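Local atomic coordinates of glycosyl transferase (PDB entry 5TZJ), a protein that belongs to the family 2 glycosyl transferases, enzymes built on a Rossmann-like alpha/beta domain, and here holds uridine-diphosphate-N-acetylglucosamine. Residues 18-28 and 91-102; 33-41 and 74-84. All blocks are in the same frame, centred on the assembly; numbering follows the deposited sequence.

Contact 1: 18-28 and 91-102; sequences ELLNSLAKQDF and DSDDYINKETLK. With UD1 (uridine-diphosphate-N-acetylglucosamine), chain C.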
loop_
_atom_site.group_PDB
_atom_site.type_symbol
_atom_site.label_atom_id
_atom_site.label_comp_id
_atom_site.label_asym_id
_atom_site.label_seq_id
_atom_site.Cartn_x
_atom_site.Cartn_y
_atom_site.Cartn_z
ATOM N N GLU A 18 13.238 -11.672 16.383
ATOM C CA GLU A 18 11.822 -11.870 16.701
ATOM C C GLU A 18 11.076 -12.471 15.509
ATOM O O GLU A 18 10.326 -13.444 15.667
ATOM C CB GLU A 18 11.164 -10.564 17.162
ATOM C CG GLU A 18 12.097 -9.615 17.918
ATOM C CD GLU A 18 12.451 -10.057 19.341
ATOM O OE1 GLU A 18 13.051 -9.227 20.049
ATOM O OE2 GLU A 18 12.152 -11.206 19.765
ATOM N N LEU A 19 11.337 -11.970 14.301
ATOM C CA LEU A 19 10.709 -12.548 13.110
ATOM C C LEU A 19 11.086 -14.016 12.930
ATOM O O LEU A 19 10.214 -14.879 12.750
ATOM C CB LEU A 19 11.110 -11.761 11.868
ATOM C CG LEU A 19 10.717 -12.421 10.540
ATOM C CD1 LEU A 19 9.213 -12.754 10.447
ATOM C CD2 LEU A 19 11.126 -11.482 9.406
ATOM N N LEU A 20 12.391 -14.315 12.929
ATOM C CA LEU A 20 12.831 -15.679 12.661
ATOM C C LEU A 20 12.316 -16.657 13.716
ATOM O O LEU A 20 12.004 -17.801 13.380
ATOM C CB LEU A 20 14.355 -15.732 12.559
ATOM C CG LEU A 20 14.956 -14.847 11.456
ATOM C CD1 LEU A 20 16.455 -14.598 11.685
ATOM C CD2 LEU A 20 14.714 -15.438 10.085
ATOM N N ASN A 21 12.197 -16.223 14.979
ATOM C CA ASN A 21 11.608 -17.090 16.005
ATOM C C ASN A 21 10.148 -17.382 15.684
ATOM O O ASN A 21 9.675 -18.510 15.882
ATOM C CB ASN A 21 11.696 -16.458 17.399
ATOM C CG ASN A 21 13.091 -16.468 17.978
ATOM O OD1 ASN A 21 13.969 -17.218 17.536
ATOM N ND2 ASN A 21 13.301 -15.632 18.995
ATOM N N SER A 22 9.425 -16.375 15.167
ATOM C CA SER A 22 8.007 -16.579 14.872
ATOM C C SER A 22 7.832 -17.512 13.680
ATOM O O SER A 22 6.865 -18.285 13.635
ATOM C CB SER A 22 7.314 -15.235 14.619
ATOM O OG SER A 22 7.440 -14.840 13.261
ATOM N N LEU A 23 8.772 -17.466 12.720
ATOM C CA LEU A 23 8.798 -18.440 11.627
ATOM C C LEU A 23 9.164 -19.845 12.124
ATOM O O LEU A 23 8.565 -20.844 11.694
ATOM C CB LEU A 23 9.767 -17.953 10.543
ATOM C CG LEU A 23 9.357 -16.576 9.959
ATOM C CD1 LEU A 23 10.187 -16.156 8.747
ATOM C CD2 LEU A 23 7.912 -16.632 9.558
ATOM N N ALA A 24 10.133 -19.955 13.037
ATOM C CA ALA A 24 10.492 -21.289 13.519
ATOM C C ALA A 24 9.436 -21.874 14.457
ATOM O O ALA A 24 9.363 -23.102 14.598
ATOM C CB ALA A 24 11.867 -21.251 14.201
ATOM N N LYS A 25 8.627 -21.034 15.107
ATOM C CA LYS A 25 7.531 -21.482 15.964
ATOM C C LYS A 25 6.225 -21.732 15.209
ATOM O O LYS A 25 5.216 -22.021 15.856
ATOM C CB LYS A 25 7.259 -20.457 17.080
ATOM C CG LYS A 25 8.409 -20.195 18.046
ATOM C CD LYS A 25 8.272 -20.949 19.350
ATOM C CE LYS A 25 9.592 -20.943 20.142
ATOM N NZ LYS A 25 10.222 -19.586 20.093
ATOM N N GLN A 26 6.198 -21.600 13.875
ATOM C CA GLN A 26 4.994 -21.953 13.125
ATOM C C GLN A 26 4.579 -23.386 13.437
ATOM O O GLN A 26 5.398 -24.319 13.367
ATOM C CB GLN A 26 5.211 -21.792 11.623
ATOM C CG GLN A 26 5.314 -20.325 11.152
ATOM C CD GLN A 26 4.061 -19.523 11.483
ATOM O OE1 GLN A 26 2.996 -19.760 10.919
ATOM N NE2 GLN A 26 4.193 -18.564 12.393
ATOM N N ASP A 27 3.305 -23.553 13.802
ATOM C CA ASP A 27 2.737 -24.895 13.952
ATOM C C ASP A 27 2.179 -25.318 12.594
ATOM O O ASP A 27 0.981 -25.481 12.362
ATOM C CB ASP A 27 1.730 -24.958 15.105
ATOM C CG ASP A 27 0.425 -24.233 14.837
ATOM O OD1 ASP A 27 -0.574 -24.604 15.513
ATOM O OD2 ASP A 27 0.382 -23.311 13.985
ATOM N N PHE A 28 3.126 -25.499 11.687
ATOM C CA PHE A 28 2.991 -25.777 10.275
ATOM C C PHE A 28 4.292 -26.465 9.904
ATOM O O PHE A 28 5.342 -26.085 10.449
ATOM C CB PHE A 28 2.806 -24.481 9.471
ATOM C CG PHE A 28 2.417 -24.713 8.049
ATOM C CD1 PHE A 28 1.141 -25.158 7.742
ATOM C CD2 PHE A 28 3.332 -24.516 7.016
ATOM C CE1 PHE A 28 0.771 -25.394 6.431
ATOM C CE2 PHE A 28 2.973 -24.750 5.699
ATOM C CZ PHE A 28 1.684 -25.197 5.407
ATOM N N ASP A 91 8.065 -7.900 6.850
ATOM C CA ASP A 91 9.186 -6.998 7.052
ATOM C C ASP A 91 10.006 -7.387 8.269
ATOM O O ASP A 91 9.518 -8.036 9.211
ATOM C CB ASP A 91 8.696 -5.570 7.180
ATOM C CG ASP A 91 8.166 -5.057 5.870
ATOM O OD1 ASP A 91 8.519 -5.667 4.813
ATOM O OD2 ASP A 91 7.431 -4.061 5.906
ATOM N N SER A 92 11.292 -7.010 8.214
ATOM C CA SER A 92 12.285 -7.574 9.117
ATOM C C SER A 92 12.019 -7.231 10.579
ATOM O O SER A 92 12.488 -7.951 11.469
ATOM C CB SER A 92 13.679 -7.105 8.692
ATOM O OG SER A 92 13.789 -5.701 8.778
ATOM N N ASP A 93 11.296 -6.149 10.851
ATOM C CA ASP A 93 10.979 -5.722 12.205
ATOM C C ASP A 93 9.586 -6.161 12.647
ATOM O O ASP A 93 9.114 -5.713 13.701
ATOM C CB ASP A 93 11.108 -4.202 12.301
ATOM C CG ASP A 93 10.268 -3.485 11.236
ATOM O OD1 ASP A 93 9.680 -4.188 10.371
ATOM O OD2 ASP A 93 10.215 -2.231 11.236
ATOM N N ASP A 94 8.914 -7.021 11.881
ATOM C CA ASP A 94 7.585 -7.525 12.258
ATOM C C ASP A 94 7.680 -9.013 12.617
ATOM O O ASP A 94 8.748 -9.619 12.562
ATOM C CB ASP A 94 6.571 -7.273 11.136
ATOM C CG ASP A 94 6.432 -5.787 10.793
ATOM O OD1 ASP A 94 6.691 -4.948 11.691
ATOM O OD2 ASP A 94 6.092 -5.462 9.627
ATOM N N TYR A 95 6.555 -9.602 13.013
ATOM C CA TYR A 95 6.488 -11.045 13.204
ATOM C C TYR A 95 5.050 -11.483 12.977
ATOM O O TYR A 95 4.163 -10.657 12.744
ATOM C CB TYR A 95 7.014 -11.473 14.595
ATOM C CG TYR A 95 6.457 -10.658 15.742
ATOM C CD1 TYR A 95 7.029 -9.443 16.087
ATOM C CD2 TYR A 95 5.362 -11.106 16.480
ATOM C CE1 TYR A 95 6.520 -8.689 17.120
ATOM C CE2 TYR A 95 4.860 -10.361 17.523
ATOM C CZ TYR A 95 5.444 -9.144 17.821
ATOM O OH TYR A 95 4.962 -8.381 18.862
ATOM N N ILE A 96 4.821 -12.802 13.022
ATOM C CA ILE A 96 3.526 -13.359 12.646
ATOM C C ILE A 96 3.077 -14.387 13.689
ATOM O O ILE A 96 3.887 -14.973 14.417
ATOM C CB ILE A 96 3.551 -13.978 11.219
ATOM C CG1 ILE A 96 4.509 -15.165 11.141
ATOM C CG2 ILE A 96 4.001 -12.925 10.156
ATOM C CD1 ILE A 96 4.350 -16.000 9.883
ATOM N N ASN A 97 1.758 -14.577 13.764
ATOM C CA ASN A 97 1.165 -15.536 14.694
ATOM C C ASN A 97 1.618 -16.955 14.368
ATOM O O ASN A 97 1.851 -17.302 13.211
ATOM C CB ASN A 97 -0.368 -15.444 14.611
ATOM C CG ASN A 97 -1.073 -16.298 15.647
ATOM O OD1 ASN A 97 -0.894 -17.523 15.716
ATOM N ND2 ASN A 97 -1.888 -15.647 16.467
ATOM N N LYS A 98 1.704 -17.806 15.399
ATOM C CA LYS A 98 2.247 -19.141 15.168
ATOM C C LYS A 98 1.314 -20.011 14.327
ATOM O O LYS A 98 1.783 -20.949 13.671
ATOM C CB LYS A 98 2.566 -19.819 16.505
ATOM C CG LYS A 98 1.348 -20.377 17.184
ATOM C CD LYS A 98 1.697 -21.101 18.477
ATOM C CE LYS A 98 1.427 -20.210 19.679
ATOM N NZ LYS A 98 -0.022 -19.831 19.759
ATOM N N GLU A 99 0.019 -19.707 14.294
ATOM C CA GLU A 99 -0.931 -20.441 13.472
ATOM C C GLU A 99 -1.166 -19.798 12.106
ATOM O O GLU A 99 -2.027 -20.268 11.350
ATOM C CB GLU A 99 -2.245 -20.588 14.237
ATOM C CG GLU A 99 -2.012 -21.219 15.601
ATOM C CD GLU A 99 -3.285 -21.470 16.373
ATOM O OE1 GLU A 99 -4.063 -22.392 16.014
ATOM O OE2 GLU A 99 -3.503 -20.725 17.348
ATOM N N THR A 100 -0.401 -18.763 11.757
ATOM C CA THR A 100 -0.664 -18.035 10.518
ATOM C C THR A 100 -0.640 -18.953 9.306
ATOM O O THR A 100 -1.604 -19.002 8.537
ATOM C CB THR A 100 0.345 -16.904 10.346
ATOM O OG1 THR A 100 0.154 -15.957 11.402
ATOM C CG2 THR A 100 0.149 -16.227 9.013
ATOM N N LEU A 101 0.449 -19.697 9.113
ATOM C CA LEU A 101 0.553 -20.501 7.896
ATOM C C LEU A 101 -0.447 -21.658 7.905
ATOM O O LEU A 101 -0.985 -22.032 6.857
ATOM C CB LEU A 101 1.992 -21.017 7.715
ATOM C CG LEU A 101 3.091 -19.957 7.495
ATOM C CD1 LEU A 101 4.398 -20.577 6.912
ATOM C CD2 LEU A 101 2.590 -18.786 6.636
ATOM N N LYS A 102 -0.692 -22.249 9.072
ATOM C CA LYS A 102 -1.711 -23.290 9.163
ATOM C C LYS A 102 -3.093 -22.728 8.824
ATOM O O LYS A 102 -3.785 -23.240 7.936
ATOM C CB LYS A 102 -1.703 -23.906 10.559
ATOM C CG LYS A 102 -2.710 -25.010 10.759
ATOM C CD LYS A 102 -2.676 -25.450 12.201
ATOM C CE LYS A 102 -2.990 -24.297 13.147
ATOM N NZ LYS A 102 -3.184 -24.763 14.554
HETATM C "C1'" UD1 C . 5.905 0.172 5.763
HETATM C "C2'" UD1 C . 5.271 -1.045 5.101
HETATM C "C3'" UD1 C . 6.358 -1.731 4.343
HETATM C "C4'" UD1 C . 6.666 -0.863 3.173
HETATM C "C5'" UD1 C . 7.371 0.388 3.701
HETATM C "C6'" UD1 C . 7.683 1.335 2.579
HETATM C "C7'" UD1 C . 3.268 -1.728 6.451
HETATM C "C8'" UD1 C . 2.493 -0.599 5.795
HETATM N "N2'" UD1 C . 4.654 -1.939 6.119
HETATM O "O1'" UD1 C . 6.815 -0.315 6.678
HETATM O "O3'" UD1 C . 6.003 -3.092 3.970
HETATM O "O4'" UD1 C . 7.477 -1.563 2.251
HETATM O "O5'" UD1 C . 6.514 1.073 4.708
HETATM O "O6'" UD1 C . 6.575 1.431 1.718
HETATM O "O7'" UD1 C . 2.762 -2.430 7.251
HETATM N N1 UD1 C . 14.449 -2.484 3.715
HETATM C C2 UD1 C . 15.353 -2.938 2.620
HETATM N N3 UD1 C . 16.302 -1.981 1.970
HETATM C C4 UD1 C . 16.315 -0.593 2.420
HETATM C C5 UD1 C . 15.385 -0.134 3.504
HETATM C C6 UD1 C . 14.452 -1.094 4.141
HETATM O O2 UD1 C . 15.322 -4.058 2.274
HETATM O O4 UD1 C . 17.069 0.168 1.907
HETATM C C1B UD1 C . 13.512 -3.425 4.272
HETATM C C2B UD1 C . 13.410 -3.405 5.895
HETATM O "O2'" UD1 C . 14.515 -4.217 6.457
HETATM C C3B UD1 C . 12.187 -3.870 6.149
HETATM C C4B UD1 C . 11.318 -3.457 4.944
HETATM O O4B UD1 C . 12.306 -3.082 3.825
HETATM O O3B UD1 C . 12.160 -5.377 6.166
HETATM C C5B UD1 C . 10.482 -2.323 5.170
HETATM O O5B UD1 C . 11.270 -1.220 5.528
HETATM P PA UD1 C . 10.828 -0.422 6.903
HETATM O O1A UD1 C . 11.919 0.528 7.325
HETATM O O2A UD1 C . 10.500 -1.422 7.997
HETATM O O3A UD1 C . 9.436 0.378 6.452
HETATM P PB UD1 C . 8.046 0.582 7.324
HETATM O O1B UD1 C . 8.171 0.191 8.780
HETATM O O2B UD1 C . 7.873 2.089 7.218
HETATM O O HOH W 1 4.985 -17.453 15.975
HETATM O O HOH W 2 1.271 -22.080 11.039
#
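Gln26 turns its amide into the turn from Asn97 to Thr100 and the helix start that follows it, and each end of the amide is taken up. CG stands beside the backbone N (chi1 -71°) and the chain bends again at chi2, which brings NE2 to Asn97 O at 2.8 Å, from above the carbonyl plane, while its other hydrogen goes to Ser22 O in the last turn of helix 16-24. OE1 receives Leu101 N at 3.1 Å, nearly along the C=O axis. With both ends engaged, the amide is fixed against rotation, a role that suits a side chain carrying donor and acceptor together.

Next along the chain, Asp27 N donates to Lys98 O at 3.0 Å, and its carboxylate OD1 meets Lys102 NZ on the syn side at 2.8 Å. Lys102 also pairs with Glu99 OE1, so one ammonium probably offsets two neighbouring acids. Phe28 lays a ring face over Leu101 CB, 4.1 Å from the ring centroid, a CH-pi contact.

The segments are consistent with the nucleotide-binding half of a GT-A-type domain: helix 16-24 rests on the central sheet, and Asp91-Ser92-Asp93 probably corresponds to the DXD signature. Here Asp91 OD2 accepts from UD1 O3' and Ser92 N donates to UD1 O3B.

Leu19 fits its CB against Asp94 O (3.3 Å), at the end of the type I turn from Asp91. Ser22 OG, donating to Leu19 O, takes a weak bond from Ile96 N. The side chains of Leu23 and Ile96 cross at about a right angle, Leu23 CD2 lying 3.6 Å from Ile96 CD1.

Contact 2: 33-41 and 74-84; sequences FEVVVVDDC and PRNVALKQAEG. With UD1 (uridine-diphosphate-N-acetylglucosamine), chain C.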
loop_
_atom_site.group_PDB
_atom_site.type_symbol
_atom_site.label_atom_id
_atom_site.label_comp_id
_atom_site.label_asym_id
_atom_site.label_seq_id
_atom_site.Cartn_x
_atom_site.Cartn_y
_atom_site.Cartn_z
ATOM N N PHE A 33 7.292 -24.861 3.894
ATOM C CA PHE A 33 7.517 -23.461 3.559
ATOM C C PHE A 33 9.014 -23.208 3.547
ATOM O O PHE A 33 9.824 -24.048 3.968
ATOM C CB PHE A 33 6.760 -22.489 4.496
ATOM C CG PHE A 33 7.281 -22.415 5.918
ATOM C CD1 PHE A 33 6.889 -23.344 6.863
ATOM C CD2 PHE A 33 8.120 -21.395 6.324
ATOM C CE1 PHE A 33 7.343 -23.262 8.173
ATOM C CE2 PHE A 33 8.569 -21.307 7.640
ATOM C CZ PHE A 33 8.168 -22.241 8.562
ATOM N N GLU A 34 9.372 -22.072 2.967
ATOM C CA GLU A 34 10.742 -21.626 2.882
ATOM C C GLU A 34 10.755 -20.162 3.282
ATOM O O GLU A 34 9.725 -19.483 3.183
ATOM C CB GLU A 34 11.305 -21.791 1.465
ATOM C CG GLU A 34 10.739 -20.803 0.432
ATOM C CD GLU A 34 11.327 -21.030 -0.948
ATOM O OE1 GLU A 34 12.258 -21.855 -1.064
ATOM O OE2 GLU A 34 10.866 -20.405 -1.925
ATOM N N VAL A 35 11.905 -19.696 3.773
ATOM C CA VAL A 35 12.072 -18.313 4.178
ATOM C C VAL A 35 13.136 -17.741 3.271
ATOM O O VAL A 35 14.271 -18.231 3.273
ATOM C CB VAL A 35 12.477 -18.187 5.658
ATOM C CG1 VAL A 35 12.614 -16.682 6.067
ATOM C CG2 VAL A 35 11.520 -18.920 6.533
ATOM N N VAL A 36 12.774 -16.738 2.478
ATOM C CA VAL A 36 13.666 -16.171 1.479
ATOM C C VAL A 36 14.075 -14.803 1.980
ATOM O O VAL A 36 13.278 -13.852 1.974
ATOM C CB VAL A 36 13.021 -16.078 0.092
ATOM C CG1 VAL A 36 14.081 -15.646 -0.953
ATOM C CG2 VAL A 36 12.337 -17.402 -0.264
ATOM N N VAL A 37 15.315 -14.720 2.426
ATOM C CA VAL A 37 15.876 -13.521 3.012
ATOM C C VAL A 37 16.798 -12.916 1.974
ATOM O O VAL A 37 17.778 -13.569 1.556
ATOM C CB VAL A 37 16.636 -13.836 4.318
ATOM C CG1 VAL A 37 17.328 -12.543 4.864
ATOM C CG2 VAL A 37 15.683 -14.441 5.357
ATOM N N VAL A 38 16.503 -11.678 1.568
ATOM C CA VAL A 38 17.409 -10.917 0.728
ATOM C C VAL A 38 17.871 -9.687 1.502
ATOM O O VAL A 38 17.068 -8.820 1.870
ATOM C CB VAL A 38 16.776 -10.524 -0.608
ATOM C CG1 VAL A 38 17.830 -9.745 -1.471
ATOM C CG2 VAL A 38 16.312 -11.761 -1.294
ATOM N N ASP A 39 19.178 -9.601 1.729
ATOM C CA ASP A 39 19.735 -8.551 2.561
ATOM C C ASP A 39 20.199 -7.405 1.668
ATOM O O ASP A 39 21.008 -7.607 0.745
ATOM C CB ASP A 39 20.907 -9.082 3.408
ATOM C CG ASP A 39 21.508 -8.000 4.279
ATOM O OD1 ASP A 39 20.878 -7.653 5.324
ATOM O OD2 ASP A 39 22.583 -7.478 3.902
ATOM N N ASP A 40 19.698 -6.215 1.945
ATOM C CA ASP A 40 19.997 -5.042 1.119
ATOM C C ASP A 40 21.311 -4.391 1.542
ATOM O O ASP A 40 21.372 -3.194 1.867
ATOM C CB ASP A 40 18.840 -4.049 1.189
ATOM C CG ASP A 40 18.732 -3.194 -0.061
ATOM O OD1 ASP A 40 19.674 -3.271 -0.906
ATOM O OD2 ASP A 40 17.727 -2.426 -0.176
ATOM N N CYS A 41 22.367 -5.207 1.537
ATOM C CA CYS A 41 23.741 -4.770 1.815
ATOM C C CYS A 41 23.870 -4.181 3.224
ATOM O O CYS A 41 24.335 -3.055 3.413
ATOM C CB CYS A 41 24.228 -3.776 0.764
ATOM S SG CYS A 41 26.064 -3.724 0.699
ATOM N N PRO A 74 15.103 -5.929 -3.055
ATOM C CA PRO A 74 15.263 -7.217 -2.361
ATOM C C PRO A 74 14.022 -8.078 -2.418
ATOM O O PRO A 74 14.160 -9.313 -2.456
ATOM C CB PRO A 74 15.634 -6.830 -0.922
ATOM C CG PRO A 74 15.623 -5.377 -0.828
ATOM C CD PRO A 74 15.504 -4.788 -2.212
ATOM N N ARG A 75 12.799 -7.494 -2.429
ATOM C CA ARG A 75 11.642 -8.384 -2.501
ATOM C C ARG A 75 11.514 -8.987 -3.898
ATOM O O ARG A 75 11.159 -10.174 -4.037
ATOM C CB ARG A 75 10.324 -7.699 -2.079
ATOM C CG ARG A 75 10.232 -7.166 -0.621
ATOM C CD ARG A 75 8.900 -6.358 -0.443
ATOM N NE ARG A 75 8.667 -5.891 0.928
ATOM C CZ ARG A 75 8.183 -4.686 1.213
ATOM N NH1 ARG A 75 7.915 -3.862 0.209
ATOM N NH2 ARG A 75 7.967 -4.307 2.475
ATOM N N ASN A 76 11.836 -8.200 -4.930
ATOM C CA ASN A 76 11.856 -8.704 -6.315
ATOM C C ASN A 76 12.860 -9.840 -6.493
ATOM O O ASN A 76 12.554 -10.855 -7.133
ATOM C CB ASN A 76 12.207 -7.569 -7.276
ATOM C CG ASN A 76 11.076 -6.551 -7.404
ATOM O OD1 ASN A 76 9.932 -6.860 -7.062
ATOM N ND2 ASN A 76 11.374 -5.373 -7.944
ATOM N N VAL A 77 14.073 -9.683 -5.955
ATOM C CA VAL A 77 15.063 -10.763 -6.027
ATOM C C VAL A 77 14.531 -12.002 -5.339
ATOM O O VAL A 77 14.631 -13.125 -5.868
ATOM C CB VAL A 77 16.390 -10.297 -5.393
ATOM C CG1 VAL A 77 17.423 -11.454 -5.343
ATOM C CG2 VAL A 77 16.895 -9.030 -6.085
ATOM N N ALA A 78 13.900 -11.812 -4.168
ATOM C CA ALA A 78 13.344 -12.943 -3.434
ATOM C C ALA A 78 12.191 -13.577 -4.196
ATOM O O ALA A 78 12.034 -14.808 -4.185
ATOM C CB ALA A 78 12.847 -12.500 -2.052
ATOM N N LEU A 79 11.326 -12.748 -4.797
ATOM C CA LEU A 79 10.162 -13.300 -5.489
ATOM C C LEU A 79 10.592 -14.223 -6.631
ATOM O O LEU A 79 10.016 -15.311 -6.818
ATOM C CB LEU A 79 9.268 -12.153 -5.985
ATOM C CG LEU A 79 7.930 -12.519 -6.645
ATOM C CD1 LEU A 79 7.126 -13.481 -5.774
ATOM C CD2 LEU A 79 7.125 -11.217 -6.976
ATOM N N LYS A 80 11.659 -13.845 -7.348
ATOM C CA LYS A 80 12.180 -14.705 -8.410
ATOM C C LYS A 80 12.698 -16.038 -7.866
ATOM O O LYS A 80 12.481 -17.082 -8.488
ATOM C CB LYS A 80 13.268 -13.969 -9.189
ATOM C CG LYS A 80 12.701 -13.096 -10.311
ATOM C CD LYS A 80 13.320 -11.699 -10.344
ATOM C CE LYS A 80 12.599 -10.795 -11.365
ATOM N NZ LYS A 80 12.670 -9.326 -11.049
ATOM N N GLN A 81 13.380 -16.027 -6.706
ATOM C CA GLN A 81 13.902 -17.259 -6.102
ATOM C C GLN A 81 12.807 -18.125 -5.513
ATOM O O GLN A 81 13.002 -19.330 -5.343
ATOM C CB GLN A 81 14.915 -16.943 -4.991
ATOM C CG GLN A 81 16.202 -16.236 -5.450
ATOM C CD GLN A 81 17.001 -15.601 -4.297
ATOM O OE1 GLN A 81 16.532 -15.529 -3.165
ATOM N NE2 GLN A 81 18.215 -15.131 -4.602
ATOM N N ALA A 82 11.663 -17.530 -5.200
ATOM C CA ALA A 82 10.613 -18.199 -4.446
ATOM C C ALA A 82 10.015 -19.371 -5.214
ATOM O O ALA A 82 9.645 -19.244 -6.387
ATOM C CB ALA A 82 9.526 -17.178 -4.106
ATOM N N GLU A 83 9.869 -20.498 -4.516
ATOM C CA GLU A 83 9.277 -21.702 -5.067
ATOM C C GLU A 83 7.935 -22.071 -4.442
ATOM O O GLU A 83 7.316 -23.038 -4.894
ATOM C CB GLU A 83 10.259 -22.869 -4.911
ATOM C CG GLU A 83 11.406 -22.823 -5.898
ATOM C CD GLU A 83 12.329 -24.037 -5.789
ATOM O OE1 GLU A 83 13.199 -24.042 -4.884
ATOM O OE2 GLU A 83 12.168 -24.981 -6.604
ATOM N N GLY A 84 7.464 -21.345 -3.421
ATOM C CA GLY A 84 6.198 -21.700 -2.799
ATOM C C GLY A 84 5.009 -21.417 -3.701
ATOM O O GLY A 84 5.070 -20.578 -4.599
HETATM C "C1'" UD1 C . 5.905 0.172 5.763
HETATM C "C2'" UD1 C . 5.271 -1.045 5.101
HETATM C "C3'" UD1 C . 6.358 -1.731 4.343
HETATM C "C4'" UD1 C . 6.666 -0.863 3.173
HETATM C "C5'" UD1 C . 7.371 0.388 3.701
HETATM C "C6'" UD1 C . 7.683 1.335 2.579
HETATM C "C7'" UD1 C . 3.268 -1.728 6.451
HETATM C "C8'" UD1 C . 2.493 -0.599 5.795
HETATM N "N2'" UD1 C . 4.654 -1.939 6.119
HETATM O "O1'" UD1 C . 6.815 -0.315 6.678
HETATM O "O3'" UD1 C . 6.003 -3.092 3.970
HETATM O "O4'" UD1 C . 7.477 -1.563 2.251
HETATM O "O5'" UD1 C . 6.514 1.073 4.708
HETATM O "O6'" UD1 C . 6.575 1.431 1.718
HETATM O "O7'" UD1 C . 2.762 -2.430 7.251
HETATM N N1 UD1 C . 14.449 -2.484 3.715
HETATM C C2 UD1 C . 15.353 -2.938 2.620
HETATM N N3 UD1 C . 16.302 -1.981 1.970
HETATM C C4 UD1 C . 16.315 -0.593 2.420
HETATM C C5 UD1 C . 15.385 -0.134 3.504
HETATM C C6 UD1 C . 14.452 -1.094 4.141
HETATM O O2 UD1 C . 15.322 -4.058 2.274
HETATM O O4 UD1 C . 17.069 0.168 1.907
HETATM C C1B UD1 C . 13.512 -3.425 4.272
HETATM C C2B UD1 C . 13.410 -3.405 5.895
HETATM O "O2'" UD1 C . 14.515 -4.217 6.457
HETATM C C3B UD1 C . 12.187 -3.870 6.149
HETATM C C4B UD1 C . 11.318 -3.457 4.944
HETATM O O4B UD1 C . 12.306 -3.082 3.825
HETATM O O3B UD1 C . 12.160 -5.377 6.166
HETATM C C5B UD1 C . 10.482 -2.323 5.170
HETATM O O5B UD1 C . 11.270 -1.220 5.528
HETATM P PA UD1 C . 10.828 -0.422 6.903
HETATM O O1A UD1 C . 11.919 0.528 7.325
HETATM O O2A UD1 C . 10.500 -1.422 7.997
HETATM O O3A UD1 C . 9.436 0.378 6.452
HETATM P PB UD1 C . 8.046 0.582 7.324
HETATM O O1B UD1 C . 8.171 0.191 8.780
HETATM O O2B UD1 C . 7.873 2.089 7.218
HETATM O O HOH W 3 17.894 -15.300 -1.054
#
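Val38 and Val36 point from strand 33-39 onto helix 74-81, with Ala78 set between them. The methyl CB of Ala78 lies 3.6 Å from both Val36 CG1 and Val38 CG2; a small residue suits this place because it lets the helix axis come within 7.8 Å of the strand. Val38 has CG1 anti to the backbone N (chi1 -178°), which aims that methyl at Pro74 CB, 3.7 Å away, and leaves CG2 for Ala78 and, more distantly, Val77 CG1. The valine and proline side chains cross at about a right angle. Strand and helix run roughly antiparallel, at 145°, as a helix laid over the parallel sheet of a Rossmann-like domain does, and Ala78 also touches Ile6 on the adjoining strand 3-9.

Toward the helix end, Gln81 reaches out along an extended chain and passes obliquely over Val36. A water lies between Gln81 OE1 and Val37 O, though its distance to the amide oxygen is too short for the bridge to be more than doubtful.

Beyond it, the carboxylate of Glu34 meets the chain just after the helix: OE2 accepts Glu83 N at 2.8 Å on the syn side, with an N-H...O angle of 174°. Lys60 forms salt bridges with both Glu34 OE1 and Glu83 OE1, which probably eases the approach of the two acids.

At the other end the apolar packing gives way to the ligand. Asp40 OD2 accepts N3 of the UD1 uracil at 2.6 Å, while Pro74 CG lies beside UD1 O2. Arg75, on the face of the helix turned from the strand, sends NH2 to UD1 O4' at 2.8 Å. Asp40, just past the strand, and Arg75, on the helix, thus meet the uracil and the N-acetylglucosamine of one ligand, with Asp91 and Glu177 pairing with the guanidinium and probably balancing its charge.

Contact 2 is the more deeply buried, a strand-to-helix seam of small apolar side chains with polar groups at its ends. Contact 1 is only partly buried and leans on backbone carbonyls, an amide and a salt-bridge network toward the surface. The two share the same central sheet: helix 16-24 precedes strand 33-39 in the chain, and Leu23 CD1 packs on Val35 CG1 while Leu101 CD1 meets Phe33 CG, on the strand face turned from helix 74-81. Both segments of contact 2 fall between the two segments of contact 1 in the sequence. Their ligand ends meet where Asp91 OD1 pairs with Arg75 NH2 at 2.8 Å, beside UD1.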